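Local coordinates for protein luciferase (Lingulodinium polyedrum, PDB 1VPR) that catalyses the oxidation of an open-chain tetrapyrrole luciferin by molecular oxygen, emitting blue light in a pH-dependent manner, here as one luciferase domain of three, at residues K4-G9 with A226-T231; M205-N210 with T286-A291; D214-D219 with W252-E257. All coordinates share one frame; numbering follows the deposited sequence.

Contact 1: K4-G9 with A226-T231; sequences KGFEAG and ARAKRT
Glu7 and Lys229 pin the N-terminal chain, part of the helical bundle domain, to the calycin β-barrel of the catalytic domain, where strand 229-233 begins. The contact illustrates how a loop without regular structure can be fastened to a barrel by one charged clasp and one small apolar touch.

The electrostatic part is a salt bridge: Lys229 NZ donates to Glu7 OE1 at 2.8 Å, meeting that oxygen nearly along its C-O axis. The two side chains cross at about a right angle. Glu7 sends CG anti to the backbone N (chi1 -170°) and then bends at chi2, while the lysine bends at chi3 and again at chi4, bringing first CE, at 3.5 Å, then NZ to Glu7 OE1. Neither charge relies on this bond alone. Lys229 NZ also pairs with Asp219 and bonds Asp313 O, and the carboxylate of Glu7 is gripped by Ser312 OG and the backbone N of Asp313. A methionine in place of Lys229 would probably leave the neighbouring carboxylates of Glu7 and Asp219 without the cation between them.

Within the barrel segment, polar bonds hold the turn into the strand. Arg230 NH2 reaches Arg227 O at 2.7 Å, tilted 25° from the carbonyl plane, and Arg230 NH1 adds a weak bond to Ala228 O.

The apolar part is slighter. The Phe6 ring, which also touches Leu17, presents its edge rather than a face: CE2 lies 4.1 Å from Ala228 CB, the methyl sitting near the plane of the ring.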
loop_
_atom_site.group_PDB
_atom_site.type_symbol
_atom_site.label_atom_id
_atom_site.label_comp_id
_atom_site.label_asym_id
_atom_site.label_seq_id
_atom_site.Cartn_x
_atom_site.Cartn_y
_atom_site.Cartn_z
ATOM N N LYS A 4 -8.736 -20.410 1.471
ATOM C CA LYS A 4 -7.495 -19.984 2.117
ATOM C C LYS A 4 -7.534 -18.495 2.473
ATOM O O LYS A 4 -6.491 -17.841 2.567
ATOM C CB LYS A 4 -6.291 -20.292 1.210
ATOM N N GLY A 5 -8.743 -17.974 2.681
ATOM C CA GLY A 5 -8.909 -16.576 3.028
ATOM C C GLY A 5 -8.719 -15.640 1.846
ATOM O O GLY A 5 -8.727 -14.410 2.003
ATOM N N PHE A 6 -8.548 -16.197 0.651
ATOM C CA PHE A 6 -8.365 -15.338 -0.508
ATOM C C PHE A 6 -9.671 -15.173 -1.270
ATOM O O PHE A 6 -10.698 -15.699 -0.854
ATOM C CB PHE A 6 -7.244 -15.873 -1.412
ATOM C CG PHE A 6 -5.869 -15.782 -0.784
ATOM C CD1 PHE A 6 -5.359 -16.839 -0.030
ATOM C CD2 PHE A 6 -5.117 -14.616 -0.893
ATOM C CE1 PHE A 6 -4.120 -16.738 0.612
ATOM C CE2 PHE A 6 -3.879 -14.501 -0.259
ATOM C CZ PHE A 6 -3.378 -15.565 0.498
ATOM N N GLU A 7 -9.630 -14.420 -2.365
ATOM C CA GLU A 7 -10.822 -14.177 -3.177
ATOM C C GLU A 7 -11.387 -15.490 -3.721
ATOM O O GLU A 7 -10.635 -16.395 -4.117
ATOM C CB GLU A 7 -10.475 -13.255 -4.344
ATOM C CG GLU A 7 -11.670 -12.735 -5.133
ATOM C CD GLU A 7 -12.307 -11.510 -4.497
ATOM O OE1 GLU A 7 -11.550 -10.613 -4.075
ATOM O OE2 GLU A 7 -13.552 -11.436 -4.434
ATOM N N ALA A 8 -12.714 -15.594 -3.733
ATOM C CA ALA A 8 -13.365 -16.794 -4.240
ATOM C C ALA A 8 -13.144 -16.830 -5.746
ATOM O O ALA A 8 -13.302 -15.816 -6.431
ATOM C CB ALA A 8 -14.862 -16.758 -3.926
ATOM N N GLY A 9 -12.766 -17.991 -6.264
ATOM C CA GLY A 9 -12.541 -18.095 -7.690
ATOM C C GLY A 9 -11.469 -19.116 -7.972
ATOM O O GLY A 9 -10.605 -19.366 -7.126
ATOM N N ALA A 226 1.764 -7.900 3.055
ATOM C CA ALA A 226 1.440 -9.243 3.527
ATOM C C ALA A 226 -0.057 -9.518 3.399
ATOM O O ALA A 226 -0.447 -10.648 3.182
ATOM C CB ALA A 226 1.906 -9.431 4.983
ATOM N N ARG A 227 -0.898 -8.487 3.495
ATOM C CA ARG A 227 -2.341 -8.703 3.361
ATOM C C ARG A 227 -2.792 -8.351 1.934
ATOM O O ARG A 227 -2.539 -7.256 1.444
ATOM C CB ARG A 227 -3.102 -7.887 4.439
ATOM C CG ARG A 227 -4.626 -7.892 4.294
ATOM C CD ARG A 227 -5.375 -7.547 5.579
ATOM N NE ARG A 227 -4.637 -6.690 6.500
ATOM C CZ ARG A 227 -4.788 -6.740 7.826
ATOM N NH1 ARG A 227 -5.651 -7.609 8.358
ATOM N NH2 ARG A 227 -4.081 -5.941 8.629
ATOM N N ALA A 228 -3.447 -9.296 1.269
ATOM C CA ALA A 228 -3.887 -9.089 -0.101
ATOM C C ALA A 228 -4.999 -8.052 -0.213
ATOM O O ALA A 228 -5.024 -7.250 -1.151
ATOM C CB ALA A 228 -4.373 -10.443 -0.702
ATOM N N LYS A 229 -5.909 -8.074 0.752
ATOM C CA LYS A 229 -7.071 -7.186 0.749
ATOM C C LYS A 229 -7.281 -6.465 2.068
ATOM O O LYS A 229 -7.212 -7.100 3.136
ATOM C CB LYS A 229 -8.332 -8.012 0.485
ATOM C CG LYS A 229 -8.272 -8.855 -0.776
ATOM C CD LYS A 229 -9.470 -9.804 -0.926
ATOM C CE LYS A 229 -10.766 -9.042 -1.025
ATOM N NZ LYS A 229 -10.935 -8.487 -2.387
ATOM N N ARG A 230 -7.571 -5.165 2.009
ATOM C CA ARG A 230 -7.841 -4.399 3.229
ATOM C C ARG A 230 -9.024 -3.471 2.967
ATOM O O ARG A 230 -9.270 -3.046 1.835
ATOM C CB ARG A 230 -6.625 -3.556 3.684
ATOM C CG ARG A 230 -6.392 -2.241 2.916
ATOM C CD ARG A 230 -5.611 -2.454 1.638
ATOM N NE ARG A 230 -4.289 -3.019 1.934
ATOM C CZ ARG A 230 -3.827 -4.155 1.404
ATOM N NH1 ARG A 230 -4.577 -4.843 0.559
ATOM N NH2 ARG A 230 -2.612 -4.603 1.708
ATOM N N THR A 231 -9.784 -3.205 4.015
ATOM C CA THR A 231 -10.928 -2.298 3.923
ATOM C C THR A 231 -10.699 -1.221 4.981
ATOM O O THR A 231 -10.309 -1.524 6.114
ATOM C CB THR A 231 -12.263 -3.017 4.247
ATOM O OG1 THR A 231 -12.545 -3.992 3.233
ATOM C CG2 THR A 231 -13.410 -2.029 4.275
#

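Contact 2: M205-N210 with T286-A291; sequences MYLRIN and TFMRQA
Met288, present as selenomethionine, reaches through the barrel interior to Leu207 and Ile209 and touches each with a different atom. Its chain runs out nearly straight, CG anti to the backbone N (chi1 167°) and SE anti to CA, until the last bond turns the methyl aside. The selenium therefore lies 4.3 Å from Leu207 CD1, while the terminal CE is 4.4 Å from Ile209 CD1.

The two aliphatic partners come from a strand three places along the curved sheet and point at it from neighbouring inward positions, with outward-facing Arg208 between them. In Ile209 the long branch is extended (chi2 170°), carrying CD1 out toward the methionine methyl. Leu207 likewise offers one methyl, CD1, to the selenium. All three meet through the ends of their side chains, as a backbone separation of 10.6 Å between Leu207 CA and Met288 CA requires. No hydrogen bond joins the segments, and their contact is light, apolar and buried. Beside it Gln290 also points inward, but its amide oxygen is engaged by Tyr303 OH and Arg277 NE. Apolar and polar groups thus line the same interior, the space in which other calycins hold their ligands.

In the sheet order, strands 163-169 and 297-307 lie between 206-212 and 285-294, so the contact cuts a chord inside the barrel instead of following a backbone ladder. Trp165 of strand 163-169 packs on Met288, and Tyr303 of strand 297-307 on Leu207. On the outside, Arg208 bonds Gly68 O and Lys70 O beyond helix 57-65, and Arg289 pairs with Asp103 between helices 87-100 and 107-111.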
loop_
_atom_site.group_PDB
_atom_site.type_symbol
_atom_site.label_atom_id
_atom_site.label_comp_id
_atom_site.label_asym_id
_atom_site.label_seq_id
_atom_site.Cartn_x
_atom_site.Cartn_y
_atom_site.Cartn_z
HETATM N N MSE A 205 2.054 -3.941 -9.127
HETATM C CA MSE A 205 1.807 -3.767 -10.550
HETATM C C MSE A 205 0.368 -3.349 -10.825
HETATM O O MSE A 205 0.029 -2.953 -11.946
HETATM C CB MSE A 205 2.177 -5.041 -11.335
HETATM C CG MSE A 205 3.717 -5.305 -11.461
HETATM SE SE MSE A 205 4.977 -3.716 -11.466
HETATM C CE MSE A 205 4.953 -3.190 -13.345
ATOM N N TYR A 206 -0.463 -3.364 -9.780
ATOM C CA TYR A 206 -1.871 -3.008 -9.919
ATOM C C TYR A 206 -2.530 -2.634 -8.601
ATOM O O TYR A 206 -1.944 -2.758 -7.527
ATOM C CB TYR A 206 -2.643 -4.220 -10.427
ATOM C CG TYR A 206 -2.801 -5.285 -9.348
ATOM C CD1 TYR A 206 -1.760 -6.147 -9.032
ATOM C CD2 TYR A 206 -3.970 -5.380 -8.599
ATOM C CE1 TYR A 206 -1.881 -7.085 -7.989
ATOM C CE2 TYR A 206 -4.100 -6.304 -7.550
ATOM C CZ TYR A 206 -3.057 -7.149 -7.252
ATOM O OH TYR A 206 -3.179 -8.048 -6.215
ATOM N N LEU A 207 -3.784 -2.215 -8.711
ATOM C CA LEU A 207 -4.649 -1.958 -7.556
ATOM C C LEU A 207 -6.067 -2.274 -8.035
ATOM O O LEU A 207 -6.403 -1.954 -9.171
ATOM C CB LEU A 207 -4.618 -0.505 -7.088
ATOM C CG LEU A 207 -3.414 0.081 -6.335
ATOM C CD1 LEU A 207 -3.706 1.589 -6.104
ATOM C CD2 LEU A 207 -3.192 -0.652 -4.985
ATOM N N ARG A 208 -6.876 -2.915 -7.186
ATOM C CA ARG A 208 -8.285 -3.190 -7.482
ATOM C C ARG A 208 -8.976 -2.490 -6.314
ATOM O O ARG A 208 -8.679 -2.764 -5.149
ATOM C CB ARG A 208 -8.587 -4.688 -7.445
ATOM C CG ARG A 208 -7.909 -5.501 -8.547
ATOM C CD ARG A 208 -8.198 -7.019 -8.395
ATOM N NE ARG A 208 -7.456 -7.844 -9.364
ATOM C CZ ARG A 208 -7.911 -8.255 -10.552
ATOM N NH1 ARG A 208 -7.126 -8.996 -11.335
ATOM N NH2 ARG A 208 -9.144 -7.961 -10.962
ATOM N N ILE A 209 -9.886 -1.570 -6.605
ATOM C CA ILE A 209 -10.529 -0.821 -5.538
ATOM C C ILE A 209 -12.034 -0.901 -5.631
ATOM O O ILE A 209 -12.620 -0.740 -6.709
ATOM C CB ILE A 209 -10.135 0.677 -5.618
ATOM C CG1 ILE A 209 -8.631 0.832 -5.491
ATOM C CG2 ILE A 209 -10.842 1.491 -4.516
ATOM C CD1 ILE A 209 -8.151 2.288 -5.802
ATOM N N ASN A 210 -12.654 -1.166 -4.498
ATOM C CA ASN A 210 -14.095 -1.186 -4.398
ATOM C C ASN A 210 -14.267 0.073 -3.581
ATOM O O ASN A 210 -13.691 0.181 -2.489
ATOM C CB ASN A 210 -14.586 -2.376 -3.573
ATOM C CG ASN A 210 -14.875 -3.587 -4.427
ATOM O OD1 ASN A 210 -15.968 -3.715 -4.991
ATOM N ND2 ASN A 210 -13.894 -4.473 -4.547
ATOM N N THR A 286 -8.109 7.750 -17.811
ATOM C CA THR A 286 -8.122 8.275 -16.459
ATOM C C THR A 286 -6.847 7.747 -15.803
ATOM O O THR A 286 -6.553 6.559 -15.872
ATOM C CB THR A 286 -9.354 7.794 -15.647
ATOM O OG1 THR A 286 -10.553 8.307 -16.249
ATOM C CG2 THR A 286 -9.269 8.309 -14.189
ATOM N N PHE A 287 -6.075 8.634 -15.187
ATOM C CA PHE A 287 -4.858 8.229 -14.525
ATOM C C PHE A 287 -4.957 8.493 -13.029
ATOM O O PHE A 287 -5.794 9.268 -12.571
ATOM C CB PHE A 287 -3.638 9.009 -15.057
ATOM C CG PHE A 287 -3.109 8.508 -16.375
ATOM C CD1 PHE A 287 -3.796 8.759 -17.565
ATOM C CD2 PHE A 287 -1.916 7.800 -16.427
ATOM C CE1 PHE A 287 -3.296 8.311 -18.775
ATOM C CE2 PHE A 287 -1.413 7.346 -17.638
ATOM C CZ PHE A 287 -2.101 7.601 -18.810
HETATM N N MSE A 288 -4.086 7.840 -12.277
HETATM C CA MSE A 288 -4.030 8.054 -10.856
HETATM C C MSE A 288 -2.577 8.309 -10.532
HETATM O O MSE A 288 -1.709 7.543 -10.944
HETATM C CB MSE A 288 -4.511 6.818 -10.060
HETATM C CG MSE A 288 -4.145 6.939 -8.584
HETATM SE SE MSE A 288 -4.823 5.493 -7.466
HETATM C CE MSE A 288 -6.531 6.158 -7.240
ATOM N N ARG A 289 -2.304 9.387 -9.807
ATOM C CA ARG A 289 -0.944 9.659 -9.411
ATOM C C ARG A 289 -0.840 9.533 -7.909
ATOM O O ARG A 289 -1.591 10.154 -7.165
ATOM C CB ARG A 289 -0.472 11.064 -9.828
ATOM C CG ARG A 289 0.999 11.310 -9.437
ATOM C CD ARG A 289 1.434 12.774 -9.655
ATOM N NE ARG A 289 0.715 13.700 -8.768
ATOM C CZ ARG A 289 0.623 15.017 -8.977
ATOM N NH1 ARG A 289 -0.043 15.785 -8.127
ATOM N NH2 ARG A 289 1.188 15.569 -10.046
ATOM N N GLN A 290 0.093 8.701 -7.474
ATOM C CA GLN A 290 0.351 8.488 -6.053
ATOM C C GLN A 290 1.660 9.217 -5.726
ATOM O O GLN A 290 2.662 9.029 -6.412
ATOM C CB GLN A 290 0.520 6.989 -5.811
ATOM C CG GLN A 290 0.851 6.571 -4.390
ATOM C CD GLN A 290 0.919 5.070 -4.266
ATOM O OE1 GLN A 290 -0.058 4.365 -4.548
ATOM N NE2 GLN A 290 2.078 4.566 -3.848
ATOM N N ALA A 291 1.663 10.043 -4.683
ATOM C CA ALA A 291 2.861 10.777 -4.317
ATOM C C ALA A 291 3.114 10.560 -2.830
ATOM O O ALA A 291 2.292 10.958 -1.992
ATOM C CB ALA A 291 2.672 12.291 -4.623
#

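Contact 3: D214-D219 with W252-E257; sequences DVCTVD and WVLPEE
Leu254 carries the largest share of this contact, laying its CD2 methyl against the backbone of Asp214. CD2 is 3.7 Å from Asp214 CA and 4.0 Å from Asp214 C, so the leucine packs on the main chain just before strand 215-219. With CG anti to the carbonyl carbon (chi1 -80°), the branched end of Leu254 is directed over the other segment, where the two CA atoms of Leu254 and Asp214 come to 6.3 Å.

Asp214, next in buried surface, contributes its backbone and CB, while its carboxylate turns away from the leucine. Cys216, third, points toward Leu254 and brings SG to 4.5 Å from the same CD2, a loose apolar approach. One methyl thus serves both partners.

The contact joins the barrel where strand 247-253 ends and strand 215-219 begins. Trp232, on strand 229-233, packs against both Cys216 and Leu254, and Ser234 just beyond it links the two segments, its backbone bonded to Asp214 and its OG accepting from Leu254 N.

No polar bond crosses directly between the segments. Direct contact is apolar and undirected, so it probably adds van der Waals packing, while Ser234 supplies the polar link.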
loop_
_atom_site.group_PDB
_atom_site.type_symbol
_atom_site.label_atom_id
_atom_site.label_comp_id
_atom_site.label_asym_id
_atom_site.label_seq_id
_atom_site.Cartn_x
_atom_site.Cartn_y
_atom_site.Cartn_z
ATOM N N ASP A 214 -17.042 6.989 1.376
ATOM C CA ASP A 214 -15.828 7.111 2.168
ATOM C C ASP A 214 -15.271 5.780 2.692
ATOM O O ASP A 214 -14.386 5.767 3.567
ATOM C CB ASP A 214 -16.077 8.070 3.340
ATOM C CG ASP A 214 -17.243 7.636 4.209
ATOM O OD1 ASP A 214 -17.526 8.300 5.224
ATOM O OD2 ASP A 214 -17.892 6.626 3.883
ATOM N N VAL A 215 -15.796 4.666 2.179
ATOM C CA VAL A 215 -15.320 3.329 2.584
ATOM C C VAL A 215 -14.822 2.613 1.340
ATOM O O VAL A 215 -15.491 2.603 0.302
ATOM C CB VAL A 215 -16.448 2.501 3.245
ATOM C CG1 VAL A 215 -16.011 1.044 3.426
ATOM C CG2 VAL A 215 -16.794 3.110 4.603
ATOM N N CYS A 216 -13.623 2.043 1.422
ATOM C CA CYS A 216 -13.051 1.325 0.290
ATOM C C CYS A 216 -12.422 0.005 0.689
ATOM O O CYS A 216 -11.933 -0.131 1.805
ATOM C CB CYS A 216 -11.911 2.113 -0.339
ATOM S SG CYS A 216 -12.317 3.635 -1.173
ATOM N N THR A 217 -12.406 -0.943 -0.239
ATOM C CA THR A 217 -11.691 -2.207 -0.045
ATOM C C THR A 217 -10.636 -2.140 -1.152
ATOM O O THR A 217 -10.949 -1.827 -2.305
ATOM C CB THR A 217 -12.562 -3.416 -0.254
ATOM O OG1 THR A 217 -13.479 -3.515 0.841
ATOM C CG2 THR A 217 -11.690 -4.695 -0.305
ATOM N N VAL A 218 -9.379 -2.402 -0.810
ATOM C CA VAL A 218 -8.296 -2.306 -1.769
ATOM C C VAL A 218 -7.462 -3.587 -1.850
ATOM O O VAL A 218 -7.012 -4.114 -0.832
ATOM C CB VAL A 218 -7.337 -1.112 -1.409
ATOM C CG1 VAL A 218 -6.182 -1.014 -2.413
ATOM C CG2 VAL A 218 -8.116 0.194 -1.382
ATOM N N ASP A 219 -7.297 -4.091 -3.065
ATOM C CA ASP A 219 -6.474 -5.266 -3.311
ATOM C C ASP A 219 -5.176 -4.654 -3.810
ATOM O O ASP A 219 -5.180 -3.870 -4.774
ATOM C CB ASP A 219 -7.113 -6.160 -4.382
ATOM C CG ASP A 219 -8.470 -6.686 -3.940
ATOM O OD1 ASP A 219 -8.512 -7.647 -3.160
ATOM O OD2 ASP A 219 -9.514 -6.120 -4.327
ATOM N N TRP A 252 -6.220 6.866 5.581
ATOM C CA TRP A 252 -6.506 7.549 4.327
ATOM C C TRP A 252 -7.693 8.436 4.672
ATOM O O TRP A 252 -8.617 8.012 5.393
ATOM C CB TRP A 252 -7.009 6.621 3.200
ATOM C CG TRP A 252 -5.964 5.900 2.447
ATOM C CD1 TRP A 252 -5.782 4.557 2.399
ATOM C CD2 TRP A 252 -4.976 6.472 1.588
ATOM N NE1 TRP A 252 -4.745 4.247 1.564
ATOM C CE2 TRP A 252 -4.232 5.409 1.048
ATOM C CE3 TRP A 252 -4.647 7.788 1.227
ATOM C CZ2 TRP A 252 -3.176 5.606 0.152
ATOM C CZ3 TRP A 252 -3.602 7.990 0.345
ATOM C CH2 TRP A 252 -2.875 6.900 -0.186
ATOM N N VAL A 253 -7.668 9.661 4.180
ATOM C CA VAL A 253 -8.788 10.578 4.364
ATOM C C VAL A 253 -9.249 10.870 2.930
ATOM O O VAL A 253 -8.428 10.969 2.017
ATOM C CB VAL A 253 -8.359 11.902 5.045
ATOM C CG1 VAL A 253 -9.621 12.803 5.261
ATOM C CG2 VAL A 253 -7.677 11.583 6.416
ATOM N N LEU A 254 -10.551 10.992 2.733
ATOM C CA LEU A 254 -11.116 11.267 1.408
ATOM C C LEU A 254 -11.869 12.603 1.565
ATOM O O LEU A 254 -13.088 12.648 1.637
ATOM C CB LEU A 254 -12.080 10.130 1.018
ATOM C CG LEU A 254 -11.529 8.803 0.452
ATOM C CD1 LEU A 254 -10.317 8.317 1.227
ATOM C CD2 LEU A 254 -12.633 7.761 0.493
ATOM N N PRO A 255 -11.128 13.718 1.571
ATOM C CA PRO A 255 -11.672 15.066 1.738
ATOM C C PRO A 255 -12.225 15.723 0.492
ATOM O O PRO A 255 -12.870 16.776 0.581
ATOM C CB PRO A 255 -10.458 15.822 2.241
ATOM C CG PRO A 255 -9.394 15.270 1.271
ATOM C CD PRO A 255 -9.674 13.781 1.316
ATOM N N GLU A 256 -11.973 15.109 -0.659
ATOM C CA GLU A 256 -12.361 15.687 -1.938
ATOM C C GLU A 256 -12.908 14.612 -2.831
ATOM O O GLU A 256 -12.756 13.436 -2.536
ATOM C CB GLU A 256 -11.134 16.275 -2.609
ATOM C CG GLU A 256 -10.504 17.415 -1.869
ATOM C CD GLU A 256 -9.096 17.698 -2.366
ATOM O OE1 GLU A 256 -8.807 17.438 -3.551
ATOM O OE2 GLU A 256 -8.279 18.188 -1.564
ATOM N N GLU A 257 -13.503 14.999 -3.955
ATOM C CA GLU A 257 -14.060 13.977 -4.819
ATOM C C GLU A 257 -13.023 13.104 -5.515
ATOM O O GLU A 257 -13.223 11.896 -5.650
ATOM C CB GLU A 257 -14.963 14.600 -5.881
ATOM C CG GLU A 257 -15.623 13.576 -6.774
ATOM C CD GLU A 257 -16.741 12.807 -6.084
ATOM O OE1 GLU A 257 -17.189 11.796 -6.668
ATOM O OE2 GLU A 257 -17.180 13.213 -4.970
#

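All three contacts reach the same antiparallel barrel and are linked through adjacent strands. Contacts 2 and 3 have centres 12 Å apart and are stitched by the backbone ladder of strands 206-212 and 215-219, with Asn210 O 2.8 Å from Thr217 N. Strand 215-219 in turn pairs with 229-233, which ties contact 3 to contact 1: Lys229 NZ lies 2.7 Å from Asp219 OD1, although the centres are 19 Å apart. Contacts 1 and 2 do not touch. Contact 2 lies in the barrel interior, probably near where luciferin binds, whereas contact 1 attaches the N-terminal chain outside.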